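Local coordinates for packaging enzyme P4 (Pseudomonas phage phi13, PDB 4BLP), which probably hydrolyses NTPs as a hexameric RecA-like helicase motor that drives RNA into the viral procapsid during packaging, at residues 144-155 with 247-258; 60-68 with 75-83. All coordinates share one frame; numbering follows the deposited sequence.

Interaction 1 lies in the core, between two neighbouring parallel strands of the large mixed sheet, where nearly every touching residue is buried. Interaction 2 is only partly buried: an antiparallel hairpin belonging to a separate small sheet, exposed at the L62-P63 turn and at D80. The centres of interaction 1 and interaction 2 are about 21 Å apart. Both rest on backbone hydrogen bonds, but side-chain chemistry differs: aliphatic packing and a histidine pair in 144-155 with 247-258, against a hydroxyl-carboxylate bond, a helix N-cap and bridging waters in 60-68 with 75-83. They meet at the helix end in 247-258, where L249 CD1 packs on L82 CD2 at 3.8 Å and E248 CG on I66 CD1 at 3.8 Å.

Interaction 1 of 2, residues 144-155 with 247-258; sequences HLSGLHVVVGGT and AELGVLLVAAIN
Parallel strand pairing joins L148 to L253, V150 to A255 and V152 to I257 in the middle of the central sheet of a RecA-like P-loop NTPase fold. The short axes of 147-152 and 252-257 approach to 4.5 Å at 26°. Six backbone hydrogen bonds alternate from G147 N-V251 O to I257 N-V151 O (2.8 Å), followed by a weak one from G153 N to I257 O. On one face, V152 CG2 meets I257 CG2 at 3.8 Å, the two side chains running side by side, while L148 CD1 reaches both L253 CB and A255 CB. On the other, a chi1 of 173° sets CG of L252 opposite the backbone N and brings L252 CD2 over the H144 ring, 4.0 Å from the centroid and 15° off the normal, a CH-pi contact. That ring is held in its plane by two bonds: H144 ND1 donates to L145 O, and H144 NE2 pairs with H149 ND1 at 2.8 Å, where either nitrogen could be the donor. H149 NE2 continues the chain of bonds to T281. G147 has backbone angles at which a CB would press against the carbonyl O of S146. Beyond the strands, G153 O lies 3.3 Å from N258 CB and also accepts from K159 NZ, consistent with a Walker A loop starting here. T155 OG1 bonds N272 of a neighbouring subunit. Around the pair, helix 193-205 packs on L253, helix 159-164 packs on V151, V254 and A256, and strand 279-284 bonds the far side of 147-152.

Interaction 2 of 2, residues 60-68 with 75-83; sequences TALPSEILF and LVVDKDALS
E65 to F68 run antiparallel to L75 to D78, their short axes 4.7 Å apart and 158° between directions. I66 with V77 and F68 with L75 are hydrogen-bonded pairs; E65 with D78 and L67 with V76 are non-hydrogen-bonded ones. One further backbone bond, K79 N to S64 O at 2.8 Å, carries the pairing into the first turn of helix 79-91. On the face of I66 and F68, the phenyl ring of F68 lies with L75 CB over one face, 3.8 Å from its centroid, a CH-pi contact, and its edge toward V77 N. F68 CG sits between the backbone N and carbonyl carbon (chi1 63°), which folds the ring back across L75. I66 CB packs on V77 CG1 at 3.8 Å, the side chains pointing the same way. This is a beta hairpin that passes directly into a helix: D78 ends the strand and is the N-cap, D78 OD1 accepting from A81 N at 2.9 Å and weakly from D80 N. D78 OD2 accepts from S64 OG at 2.7 Å, on the syn side and 26° out of the carboxylate plane, so the turn from L62 to E65 is tied to the capping group. A water donates to D78 OD2 and to E65 OE2, bridging the two carboxylates; it probably eases their mutual repulsion. E65 OE1 accepts L62 N across the turn, and backbone nitrogens of L54 and R55 reach the same carboxylate. On the side of the sheet carrying I66 and F68, both pack on helix 233-248.

Interaction 1 of 2, residues 144-155 with 247-258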
ATOM      1  N   HIS D 144       4.522   8.247 -42.360  1.00 11.11           N
ATOM      2  CA  HIS D 144       4.457   8.130 -40.893  1.00 10.22           C
ATOM      3  C   HIS D 144       5.421   7.020 -40.470  1.00 13.38           C
ATOM      4  O   HIS D 144       5.410   5.949 -41.095  1.00 13.36           O
ATOM      5  CB  HIS D 144       3.004   7.804 -40.498  1.00 10.32           C
ATOM      6  CG  HIS D 144       2.647   8.017 -39.052  1.00 11.60           C
ATOM      7  ND1 HIS D 144       3.357   7.401 -38.029  1.00 12.94           N
ATOM      8  CD2 HIS D 144       1.642   8.746 -38.514  1.00 12.46           C
ATOM      9  CE1 HIS D 144       2.764   7.774 -36.895  1.00 12.73           C
ATOM     10  NE2 HIS D 144       1.738   8.601 -37.131  1.00 12.06           N
ATOM     11  N   LEU D 145       6.274   7.244 -39.439  1.00 11.44           N
ATOM     12  CA  LEU D 145       7.129   6.118 -39.011  1.00 11.39           C
ATOM     13  C   LEU D 145       6.283   4.993 -38.419  1.00 12.04           C
ATOM     14  O   LEU D 145       5.169   5.232 -37.926  1.00 12.17           O
ATOM     15  CB  LEU D 145       8.138   6.571 -37.930  1.00 12.88           C
ATOM     16  CG  LEU D 145       9.304   7.454 -38.441  1.00 18.09           C
ATOM     17  CD1 LEU D 145      10.189   7.865 -37.254  1.00 18.04           C
ATOM     18  CD2 LEU D 145      10.144   6.731 -39.514  1.00 18.75           C
ATOM     19  N   SER D 146       6.835   3.767 -38.430  1.00 10.33           N
ATOM     20  CA  SER D 146       6.205   2.661 -37.736  1.00  9.42           C
ATOM     21  C   SER D 146       6.186   3.001 -36.236  1.00 11.26           C
ATOM     22  O   SER D 146       7.089   3.683 -35.733  1.00 11.44           O
ATOM     23  CB  SER D 146       6.981   1.371 -37.972  1.00 11.65           C
ATOM     24  OG  SER D 146       6.963   1.011 -39.340  1.00 12.04           O
ATOM     25  N   GLY D 147       5.155   2.535 -35.563  1.00  9.10           N
ATOM     26  CA  GLY D 147       4.957   2.818 -34.144  1.00  8.91           C
ATOM     27  C   GLY D 147       3.477   2.847 -33.837  1.00 11.41           C
ATOM     28  O   GLY D 147       2.681   2.148 -34.463  1.00 11.44           O
ATOM     29  N   LEU D 148       3.113   3.684 -32.866  1.00  8.38           N
ATOM     30  CA  LEU D 148       1.749   3.864 -32.419  1.00  7.98           C
ATOM     31  C   LEU D 148       1.360   5.293 -32.638  1.00 10.93           C
ATOM     32  O   LEU D 148       2.151   6.190 -32.314  1.00 10.60           O
ATOM     33  CB  LEU D 148       1.713   3.501 -30.909  1.00  8.25           C
ATOM     34  CG  LEU D 148       0.408   3.727 -30.152  1.00 12.98           C
ATOM     35  CD1 LEU D 148      -0.743   2.826 -30.729  1.00 12.71           C
ATOM     36  CD2 LEU D 148       0.604   3.425 -28.645  1.00  9.94           C
ATOM     37  N   HIS D 149       0.148   5.515 -33.179  1.00  8.74           N
ATOM     38  CA  HIS D 149      -0.424   6.862 -33.342  1.00  8.59           C
ATOM     39  C   HIS D 149      -1.609   6.929 -32.402  1.00 12.57           C
ATOM     40  O   HIS D 149      -2.523   6.126 -32.543  1.00 11.42           O
ATOM     41  CB  HIS D 149      -0.878   7.131 -34.795  1.00  9.09           C
ATOM     42  CG  HIS D 149      -1.332   8.543 -35.003  1.00 11.40           C
ATOM     43  ND1 HIS D 149      -0.538   9.457 -35.673  1.00 12.95           N
ATOM     44  CD2 HIS D 149      -2.459   9.170 -34.576  1.00 13.06           C
ATOM     45  CE1 HIS D 149      -1.220  10.597 -35.671  1.00 12.62           C
ATOM     46  NE2 HIS D 149      -2.374  10.483 -35.014  1.00 12.09           N
ATOM     47  N   VAL D 150      -1.619   7.844 -31.454  1.00  8.58           N
ATOM     48  CA  VAL D 150      -2.771   7.884 -30.553  1.00  8.92           C
ATOM     49  C   VAL D 150      -3.667   9.067 -30.888  1.00 13.90           C
ATOM     50  O   VAL D 150      -3.181  10.148 -31.251  1.00 14.07           O
ATOM     51  CB  VAL D 150      -2.365   7.889 -29.053  1.00 15.17           C
ATOM     52  CG1 VAL D 150      -1.608   6.605 -28.694  1.00 14.83           C
ATOM     53  CG2 VAL D 150      -1.537   9.117 -28.719  1.00 15.93           C
ATOM     54  N   VAL D 151      -4.972   8.871 -30.734  1.00 11.31           N
ATOM     55  CA  VAL D 151      -5.985   9.897 -30.956  1.00 11.52           C
ATOM     56  C   VAL D 151      -6.533  10.204 -29.588  1.00 12.77           C
ATOM     57  O   VAL D 151      -7.129   9.338 -28.970  1.00 11.12           O
ATOM     58  CB  VAL D 151      -7.072   9.407 -31.959  1.00 13.93           C
ATOM     59  CG1 VAL D 151      -8.192  10.463 -32.129  1.00 15.54           C
ATOM     60  CG2 VAL D 151      -6.418   9.060 -33.303  1.00 14.80           C
ATOM     61  N   VAL D 152      -6.330  11.460 -29.112  1.00 11.65           N
ATOM     62  CA  VAL D 152      -6.617  11.839 -27.743  1.00 12.37           C
ATOM     63  C   VAL D 152      -7.741  12.847 -27.648  1.00 14.70           C
ATOM     64  O   VAL D 152      -7.868  13.723 -28.483  1.00 14.00           O
ATOM     65  CB  VAL D 152      -5.316  12.430 -27.088  1.00 18.87           C
ATOM     66  CG1 VAL D 152      -5.481  12.635 -25.600  1.00 20.29           C
ATOM     67  CG2 VAL D 152      -4.109  11.515 -27.327  1.00 18.95           C
ATOM     68  N   GLY D 153      -8.525  12.741 -26.582  1.00 14.84           N
ATOM     69  CA  GLY D 153      -9.596  13.694 -26.323  1.00 16.12           C
ATOM     70  C   GLY D 153     -10.451  13.195 -25.194  1.00 23.24           C
ATOM     71  O   GLY D 153     -10.423  11.998 -24.907  1.00 22.11           O
ATOM     72  N   GLY D 154     -11.223  14.087 -24.585  1.00 21.08           N
ATOM     73  CA  GLY D 154     -12.072  13.722 -23.461  1.00 21.34           C
ATOM     74  C   GLY D 154     -13.341  13.004 -23.855  1.00 26.53           C
ATOM     75  O   GLY D 154     -13.570  12.677 -25.023  1.00 24.65           O
ATOM     76  N   THR D 155     -14.181  12.722 -22.844  1.00 26.36           N
ATOM     77  CA  THR D 155     -15.451  12.046 -23.061  1.00 27.44           C
ATOM     78  C   THR D 155     -16.285  13.017 -23.850  1.00 32.18           C
ATOM     79  O   THR D 155     -16.323  14.197 -23.489  1.00 32.53           O
ATOM     80  CB  THR D 155     -16.074  11.681 -21.691  0.66 36.72           C
ATOM     81  OG1 THR D 155     -15.099  10.990 -20.901  0.86 31.71           O
ATOM     82  CG2 THR D 155     -17.323  10.855 -21.824  0.96 35.11           C
ATOM     83  N   ALA D 247       7.197  -0.417 -33.937  1.00  9.63           N
ATOM     84  CA  ALA D 247       8.314   0.049 -34.763  1.00  8.75           C
ATOM     85  C   ALA D 247       9.212  -1.138 -35.133  1.00 10.52           C
ATOM     86  O   ALA D 247       9.621  -1.253 -36.286  1.00 11.72           O
ATOM     87  CB  ALA D 247       9.112   1.133 -34.032  1.00  9.35           C
ATOM     88  N   GLU D 248       9.540  -2.009 -34.151  1.00  8.62           N
ATOM     89  CA  GLU D 248      10.392  -3.186 -34.411  1.00 10.50           C
ATOM     90  C   GLU D 248       9.756  -4.103 -35.488  1.00 15.13           C
ATOM     91  O   GLU D 248      10.464  -4.694 -36.310  1.00 14.01           O
ATOM     92  CB  GLU D 248      10.601  -3.956 -33.088  1.00 12.60           C
ATOM     93  CG  GLU D 248      11.345  -5.280 -33.254  1.00 18.41           C
ATOM     94  CD  GLU D 248      12.762  -5.180 -33.786  1.00 28.51           C
ATOM     95  OE1 GLU D 248      13.372  -4.090 -33.708  1.00 24.29           O
ATOM     96  OE2 GLU D 248      13.276  -6.211 -34.261  1.00 30.91           O
ATOM     97  N   LEU D 249       8.417  -4.212 -35.465  1.00 10.56           N
ATOM     98  CA  LEU D 249       7.675  -5.098 -36.382  1.00 10.88           C
ATOM     99  C   LEU D 249       7.297  -4.388 -37.704  1.00 14.84           C
ATOM    100  O   LEU D 249       6.681  -5.013 -38.572  1.00 12.51           O
ATOM    101  CB  LEU D 249       6.420  -5.624 -35.650  1.00 11.09           C
ATOM    102  CG  LEU D 249       6.725  -6.418 -34.340  1.00 11.81           C
ATOM    103  CD1 LEU D 249       5.457  -6.738 -33.591  1.00 12.94           C
ATOM    104  CD2 LEU D 249       7.529  -7.710 -34.657  1.00 13.90           C
ATOM    105  N   GLY D 250       7.693  -3.121 -37.836  1.00 10.86           N
ATOM    106  CA  GLY D 250       7.456  -2.318 -39.040  1.00 12.23           C
ATOM    107  C   GLY D 250       5.981  -2.057 -39.334  1.00 14.65           C
ATOM    108  O   GLY D 250       5.587  -1.925 -40.492  1.00 14.50           O
ATOM    109  N   VAL D 251       5.167  -1.913 -38.294  1.00 10.30           N
ATOM    110  CA  VAL D 251       3.738  -1.662 -38.467  1.00  8.87           C
ATOM    111  C   VAL D 251       3.348  -0.355 -37.811  1.00 13.52           C
ATOM    112  O   VAL D 251       4.083   0.174 -36.966  1.00 13.23           O
ATOM    113  CB  VAL D 251       2.860  -2.831 -37.915  1.00 12.02           C
ATOM    114  CG1 VAL D 251       3.150  -4.136 -38.668  1.00 12.02           C
ATOM    115  CG2 VAL D 251       3.014  -3.009 -36.382  1.00 11.47           C
ATOM    116  N   LEU D 252       2.151   0.131 -38.168  1.00  9.65           N
ATOM    117  CA  LEU D 252       1.577   1.308 -37.526  1.00 10.68           C
ATOM    118  C   LEU D 252       0.218   0.934 -36.959  1.00 11.89           C
ATOM    119  O   LEU D 252      -0.633   0.412 -37.702  1.00 11.27           O
ATOM    120  CB  LEU D 252       1.444   2.493 -38.509  1.00 11.79           C
ATOM    121  CG  LEU D 252       0.700   3.713 -37.942  1.00 15.41           C
ATOM    122  CD1 LEU D 252       1.536   4.399 -36.850  1.00 14.97           C
ATOM    123  CD2 LEU D 252       0.462   4.752 -39.059  1.00 16.83           C
ATOM    124  N   LEU D 253       0.019   1.163 -35.662  1.00  8.81           N
ATOM    125  CA  LEU D 253      -1.276   0.978 -35.014  1.00  8.95           C
ATOM    126  C   LEU D 253      -1.810   2.349 -34.663  1.00 12.55           C
ATOM    127  O   LEU D 253      -1.026   3.242 -34.333  1.00 12.16           O
ATOM    128  CB  LEU D 253      -1.203   0.117 -33.716  1.00  9.18           C
ATOM    129  CG  LEU D 253      -0.756  -1.331 -33.906  1.00 11.66           C
ATOM    130  CD1 LEU D 253      -0.826  -2.108 -32.585  1.00 10.52           C
ATOM    131  CD2 LEU D 253      -1.543  -2.017 -35.000  1.00 15.94           C
ATOM    132  N   VAL D 254      -3.133   2.515 -34.735  1.00 10.63           N
ATOM    133  CA  VAL D 254      -3.801   3.772 -34.388  1.00  8.86           C
ATOM    134  C   VAL D 254      -4.711   3.452 -33.216  1.00 11.08           C
ATOM    135  O   VAL D 254      -5.419   2.444 -33.279  1.00  9.87           O
ATOM    136  CB  VAL D 254      -4.575   4.389 -35.569  1.00 11.50           C
ATOM    137  CG1 VAL D 254      -5.259   5.698 -35.131  1.00 11.49           C
ATOM    138  CG2 VAL D 254      -3.625   4.636 -36.757  1.00 11.61           C
ATOM    139  N   ALA D 255      -4.668   4.230 -32.132  1.00  9.06           N
ATOM    140  CA  ALA D 255      -5.554   3.907 -31.005  1.00  9.65           C
ATOM    141  C   ALA D 255      -6.166   5.148 -30.396  1.00 14.00           C
ATOM    142  O   ALA D 255      -5.453   6.130 -30.224  1.00 12.77           O
ATOM    143  CB  ALA D 255      -4.766   3.164 -29.940  1.00  9.99           C
ATOM    144  N   ALA D 256      -7.464   5.082 -30.027  1.00 10.34           N
ATOM    145  CA  ALA D 256      -8.130   6.166 -29.291  1.00 11.25           C
ATOM    146  C   ALA D 256      -7.772   6.053 -27.812  1.00 14.01           C
ATOM    147  O   ALA D 256      -7.752   4.944 -27.254  1.00 10.26           O
ATOM    148  CB  ALA D 256      -9.651   6.087 -29.469  1.00 11.96           C
ATOM    149  N   ILE D 257      -7.509   7.184 -27.158  1.00  9.30           N
ATOM    150  CA  ILE D 257      -7.240   7.148 -25.734  1.00 10.52           C
ATOM    151  C   ILE D 257      -7.746   8.416 -25.060  1.00 14.94           C
ATOM    152  O   ILE D 257      -7.670   9.501 -25.641  1.00 12.67           O
ATOM    153  CB  ILE D 257      -5.712   6.908 -25.476  1.00 15.08           C
ATOM    154  CG1 ILE D 257      -5.434   6.504 -24.027  1.00 15.24           C
ATOM    155  CG2 ILE D 257      -4.837   8.114 -25.916  1.00 17.82           C
ATOM    156  CD1 ILE D 257      -3.981   5.933 -23.836  1.00 18.11           C
ATOM    157  N   ASN D 258      -8.287   8.269 -23.854  1.00 12.44           N
ATOM    158  CA  ASN D 258      -8.731   9.410 -23.034  1.00 14.27           C
ATOM    159  C   ASN D 258      -7.993   9.276 -21.702  1.00 16.88           C
ATOM    160  O   ASN D 258      -8.418   8.459 -20.893  1.00 14.19           O
ATOM    161  CB  ASN D 258     -10.250   9.443 -22.870  1.00 13.45           C
ATOM    162  CG  ASN D 258     -10.695  10.480 -21.848  1.00 19.49           C
ATOM    163  OD1 ASN D 258      -9.910  11.319 -21.378  1.00 20.10           O
ATOM    164  ND2 ASN D 258     -11.981  10.472 -21.505  1.00 20.80           N
TER

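Interaction 2 of 2, residues 60-68 with 75-83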
ATOM      1  N   THR D  60      14.273 -18.283 -20.956  1.00 13.47           N
ATOM      2  CA  THR D  60      15.166 -18.186 -22.107  1.00 14.70           C
ATOM      3  C   THR D  60      14.425 -17.734 -23.349  1.00 20.51           C
ATOM      4  O   THR D  60      13.707 -18.516 -23.947  1.00 25.56           O
ATOM      5  CB  THR D  60      15.852 -19.534 -22.327  1.00 25.08           C
ATOM      6  OG1 THR D  60      16.414 -19.932 -21.072  1.00 20.52           O
ATOM      7  CG2 THR D  60      16.957 -19.477 -23.407  1.00 26.33           C
ATOM      8  N   ALA D  61      14.646 -16.504 -23.774  1.00 14.63           N
ATOM      9  CA  ALA D  61      13.954 -16.026 -24.975  1.00 13.46           C
ATOM     10  C   ALA D  61      14.487 -16.729 -26.214  1.00 18.70           C
ATOM     11  O   ALA D  61      15.718 -16.854 -26.397  1.00 16.32           O
ATOM     12  CB  ALA D  61      14.128 -14.528 -25.126  1.00 13.83           C
ATOM     13  N   LEU D  62      13.568 -17.270 -27.027  1.00 13.96           N
ATOM     14  CA  LEU D  62      13.962 -17.800 -28.320  1.00 14.90           C
ATOM     15  C   LEU D  62      14.342 -16.619 -29.191  1.00 15.97           C
ATOM     16  O   LEU D  62      13.913 -15.495 -28.895  1.00 14.65           O
ATOM     17  CB  LEU D  62      12.754 -18.550 -28.951  1.00 14.76           C
ATOM     18  CG  LEU D  62      12.277 -19.818 -28.263  1.00 20.97           C
ATOM     19  CD1 LEU D  62      10.831 -20.205 -28.742  1.00 22.40           C
ATOM     20  CD2 LEU D  62      13.254 -20.952 -28.491  1.00 21.86           C
ATOM     21  N   PRO D  63      15.049 -16.821 -30.333  1.00 15.88           N
ATOM     22  CA  PRO D  63      15.342 -15.675 -31.228  1.00 15.27           C
ATOM     23  C   PRO D  63      14.070 -14.985 -31.739  1.00 17.76           C
ATOM     24  O   PRO D  63      14.111 -13.792 -32.054  1.00 17.98           O
ATOM     25  CB  PRO D  63      16.116 -16.323 -32.389  1.00 18.34           C
ATOM     26  CG  PRO D  63      16.723 -17.569 -31.762  1.00 22.12           C
ATOM     27  CD  PRO D  63      15.672 -18.072 -30.820  1.00 18.15           C
ATOM     28  N   SER D  64      12.933 -15.709 -31.784  1.00 13.52           N
ATOM     29  CA  SER D  64      11.659 -15.136 -32.240  1.00 13.12           C
ATOM     30  C   SER D  64      10.901 -14.343 -31.148  1.00 16.18           C
ATOM     31  O   SER D  64       9.930 -13.647 -31.470  1.00 15.15           O
ATOM     32  CB  SER D  64      10.739 -16.246 -32.742  1.00 14.23           C
ATOM     33  OG  SER D  64      10.534 -17.225 -31.731  1.00 13.61           O
ATOM     34  N   GLU D  65      11.299 -14.485 -29.867  1.00 11.04           N
ATOM     35  CA  GLU D  65      10.536 -13.859 -28.769  1.00 10.01           C
ATOM     36  C   GLU D  65      11.074 -12.511 -28.326  1.00 14.28           C
ATOM     37  O   GLU D  65      12.276 -12.359 -28.139  1.00 16.25           O
ATOM     38  CB  GLU D  65      10.526 -14.774 -27.536  1.00 11.26           C
ATOM     39  CG  GLU D  65       9.731 -16.063 -27.736  1.00 11.38           C
ATOM     40  CD  GLU D  65       9.806 -17.073 -26.602  1.00 19.80           C
ATOM     41  OE1 GLU D  65      10.884 -17.214 -25.973  1.00 14.11           O
ATOM     42  OE2 GLU D  65       8.791 -17.777 -26.378  1.00 17.05           O
ATOM     43  N   ILE D  66      10.190 -11.527 -28.141  1.00  9.97           N
ATOM     44  CA  ILE D  66      10.583 -10.229 -27.589  1.00  9.76           C
ATOM     45  C   ILE D  66       9.823 -10.064 -26.275  1.00 10.99           C
ATOM     46  O   ILE D  66       8.597  -9.974 -26.296  1.00 11.54           O
ATOM     47  CB  ILE D  66      10.329  -9.026 -28.517  1.00 13.07           C
ATOM     48  CG1 ILE D  66      11.029  -9.202 -29.888  1.00 15.74           C
ATOM     49  CG2 ILE D  66      10.799  -7.702 -27.820  1.00 11.79           C
ATOM     50  CD1 ILE D  66      10.481  -8.213 -30.949  1.00 18.21           C
ATOM     51  N   LEU D  67      10.545  -9.968 -25.169  1.00  8.62           N
ATOM     52  CA  LEU D  67       9.935  -9.726 -23.862  1.00  7.62           C
ATOM     53  C   LEU D  67       9.824  -8.218 -23.634  1.00 10.83           C
ATOM     54  O   LEU D  67      10.788  -7.480 -23.873  1.00  9.51           O
ATOM     55  CB  LEU D  67      10.832 -10.340 -22.762  1.00  8.27           C
ATOM     56  CG  LEU D  67      10.389 -10.119 -21.304  1.00 10.86           C
ATOM     57  CD1 LEU D  67       9.086 -10.935 -20.997  1.00 10.77           C
ATOM     58  CD2 LEU D  67      11.527 -10.543 -20.340  1.00 11.65           C
ATOM     59  N   PHE D  68       8.663  -7.753 -23.173  1.00  8.00           N
ATOM     60  CA  PHE D  68       8.464  -6.346 -22.827  1.00  6.73           C
ATOM     61  C   PHE D  68       7.444  -6.281 -21.699  1.00  8.81           C
ATOM     62  O   PHE D  68       7.030  -7.322 -21.167  1.00  7.15           O
ATOM     63  CB  PHE D  68       8.039  -5.518 -24.060  1.00  9.64           C
ATOM     64  CG  PHE D  68       6.711  -5.882 -24.710  1.00  9.72           C
ATOM     65  CD1 PHE D  68       6.592  -7.022 -25.509  1.00 10.79           C
ATOM     66  CD2 PHE D  68       5.609  -5.039 -24.593  1.00  9.64           C
ATOM     67  CE1 PHE D  68       5.378  -7.321 -26.166  1.00 12.32           C
ATOM     68  CE2 PHE D  68       4.413  -5.328 -25.258  1.00 11.66           C
ATOM     69  CZ  PHE D  68       4.292  -6.485 -26.007  1.00 10.78           C
ATOM     70  N   LEU D  75       4.895  -9.196 -21.115  1.00  7.85           N
ATOM     71  CA  LEU D  75       4.301  -9.654 -22.380  1.00  6.36           C
ATOM     72  C   LEU D  75       5.398 -10.138 -23.289  1.00  7.74           C
ATOM     73  O   LEU D  75       6.541  -9.678 -23.210  1.00  8.21           O
ATOM     74  CB  LEU D  75       3.598  -8.479 -23.082  1.00  6.65           C
ATOM     75  CG  LEU D  75       2.330  -7.930 -22.392  1.00  9.02           C
ATOM     76  CD1 LEU D  75       1.903  -6.631 -23.052  1.00 10.82           C
ATOM     77  CD2 LEU D  75       1.188  -8.963 -22.434  1.00 10.96           C
ATOM     78  N   VAL D  76       5.022 -11.060 -24.170  1.00  6.20           N
ATOM     79  CA  VAL D  76       5.946 -11.523 -25.197  1.00  6.97           C
ATOM     80  C   VAL D  76       5.236 -11.442 -26.524  1.00  8.71           C
ATOM     81  O   VAL D  76       4.064 -11.820 -26.621  1.00  9.64           O
ATOM     82  CB  VAL D  76       6.431 -12.972 -24.920  1.00  8.80           C
ATOM     83  CG1 VAL D  76       7.251 -13.509 -26.110  1.00  9.71           C
ATOM     84  CG2 VAL D  76       7.269 -13.035 -23.645  1.00  9.34           C
ATOM     85  N   VAL D  77       5.919 -10.946 -27.536  1.00  7.54           N
ATOM     86  CA  VAL D  77       5.421 -11.051 -28.905  1.00  8.55           C
ATOM     87  C   VAL D  77       6.336 -12.106 -29.595  1.00 10.97           C
ATOM     88  O   VAL D  77       7.571 -12.059 -29.429  1.00  9.47           O
ATOM     89  CB  VAL D  77       5.335  -9.716 -29.684  1.00 13.71           C
ATOM     90  CG1 VAL D  77       6.680  -9.013 -29.724  1.00 15.13           C
ATOM     91  CG2 VAL D  77       4.811  -9.956 -31.121  1.00 13.76           C
ATOM     92  N   ASP D  78       5.740 -13.074 -30.294  1.00  9.54           N
ATOM     93  CA  ASP D  78       6.551 -14.045 -31.045  1.00  8.42           C
ATOM     94  C   ASP D  78       6.488 -13.654 -32.522  1.00 12.56           C
ATOM     95  O   ASP D  78       5.419 -13.699 -33.142  1.00 11.43           O
ATOM     96  CB  ASP D  78       6.102 -15.494 -30.804  1.00  9.86           C
ATOM     97  CG  ASP D  78       7.123 -16.468 -31.434  1.00 15.93           C
ATOM     98  OD1 ASP D  78       7.147 -16.579 -32.663  1.00 14.80           O
ATOM     99  OD2 ASP D  78       8.012 -16.972 -30.701  1.00 17.71           O
ATOM    100  N   LYS D  79       7.650 -13.243 -33.087  1.00 11.00           N
ATOM    101  CA  LYS D  79       7.743 -12.780 -34.477  1.00 10.37           C
ATOM    102  C   LYS D  79       7.405 -13.870 -35.486  1.00 14.41           C
ATOM    103  O   LYS D  79       6.938 -13.540 -36.576  1.00 13.99           O
ATOM    104  CB  LYS D  79       9.183 -12.273 -34.764  1.00 10.66           C
ATOM    105  CG  LYS D  79       9.463 -10.988 -33.972  1.00 12.68           C
ATOM    106  CD  LYS D  79      10.886 -10.461 -34.300  1.00 22.39           C
ATOM    107  CE  LYS D  79      11.906 -11.202 -33.473  1.00 43.53           C
ATOM    108  NZ  LYS D  79      13.302 -10.835 -33.857  1.00 48.17           N
ATOM    109  N   ASP D  80       7.689 -15.155 -35.164  1.00 10.57           N
ATOM    110  CA  ASP D  80       7.434 -16.240 -36.104  1.00 11.74           C
ATOM    111  C   ASP D  80       5.938 -16.604 -36.110  1.00 15.42           C
ATOM    112  O   ASP D  80       5.365 -16.863 -37.193  1.00 13.51           O
ATOM    113  CB  ASP D  80       8.295 -17.465 -35.781  1.00 12.81           C
ATOM    114  CG  ASP D  80       9.760 -17.273 -36.106  1.00 14.35           C
ATOM    115  OD1 ASP D  80      10.106 -16.208 -36.676  1.00 13.64           O
ATOM    116  OD2 ASP D  80      10.551 -18.164 -35.769  1.00 16.19           O
ATOM    117  N   ALA D  81       5.315 -16.644 -34.917  1.00 11.07           N
ATOM    118  CA  ALA D  81       3.857 -16.871 -34.854  1.00  9.88           C
ATOM    119  C   ALA D  81       3.161 -15.712 -35.588  1.00 12.25           C
ATOM    120  O   ALA D  81       2.240 -15.938 -36.377  1.00 11.98           O
ATOM    121  CB  ALA D  81       3.389 -16.958 -33.401  1.00 10.84           C
ATOM    122  N   LEU D  82       3.667 -14.469 -35.388  1.00  9.30           N
ATOM    123  CA  LEU D  82       3.081 -13.317 -36.051  1.00  9.73           C
ATOM    124  C   LEU D  82       3.205 -13.404 -37.569  1.00 13.35           C
ATOM    125  O   LEU D  82       2.220 -13.160 -38.267  1.00 12.44           O
ATOM    126  CB  LEU D  82       3.739 -12.013 -35.549  1.00  9.70           C
ATOM    127  CG  LEU D  82       3.298 -10.749 -36.286  1.00 12.91           C
ATOM    128  CD1 LEU D  82       1.756 -10.482 -36.094  1.00 12.81           C
ATOM    129  CD2 LEU D  82       4.148  -9.522 -35.819  1.00 14.32           C
ATOM    130  N   SER D  83       4.426 -13.645 -38.082  1.00 11.52           N
ATOM    131  CA  SER D  83       4.610 -13.651 -39.537  1.00 12.03           C
ATOM    132  C   SER D  83       3.845 -14.801 -40.172  1.00 14.22           C
ATOM    133  O   SER D  83       3.204 -14.585 -41.211  1.00 15.87           O
ATOM    134  CB  SER D  83       6.103 -13.697 -39.896  1.00 15.86           C
ATOM    135  OG  SER D  83       6.642 -14.916 -39.426  1.00 22.65           O
TER
HETATM  136  O   HOH W   1      13.887 -11.377 -30.474  1.00 46.50           O
HETATM  137  O   HOH W   2      13.983 -13.021 -35.246  1.00 46.51           O
HETATM  138  O   HOH W   3       7.088 -17.888 -28.475  1.00 13.14           O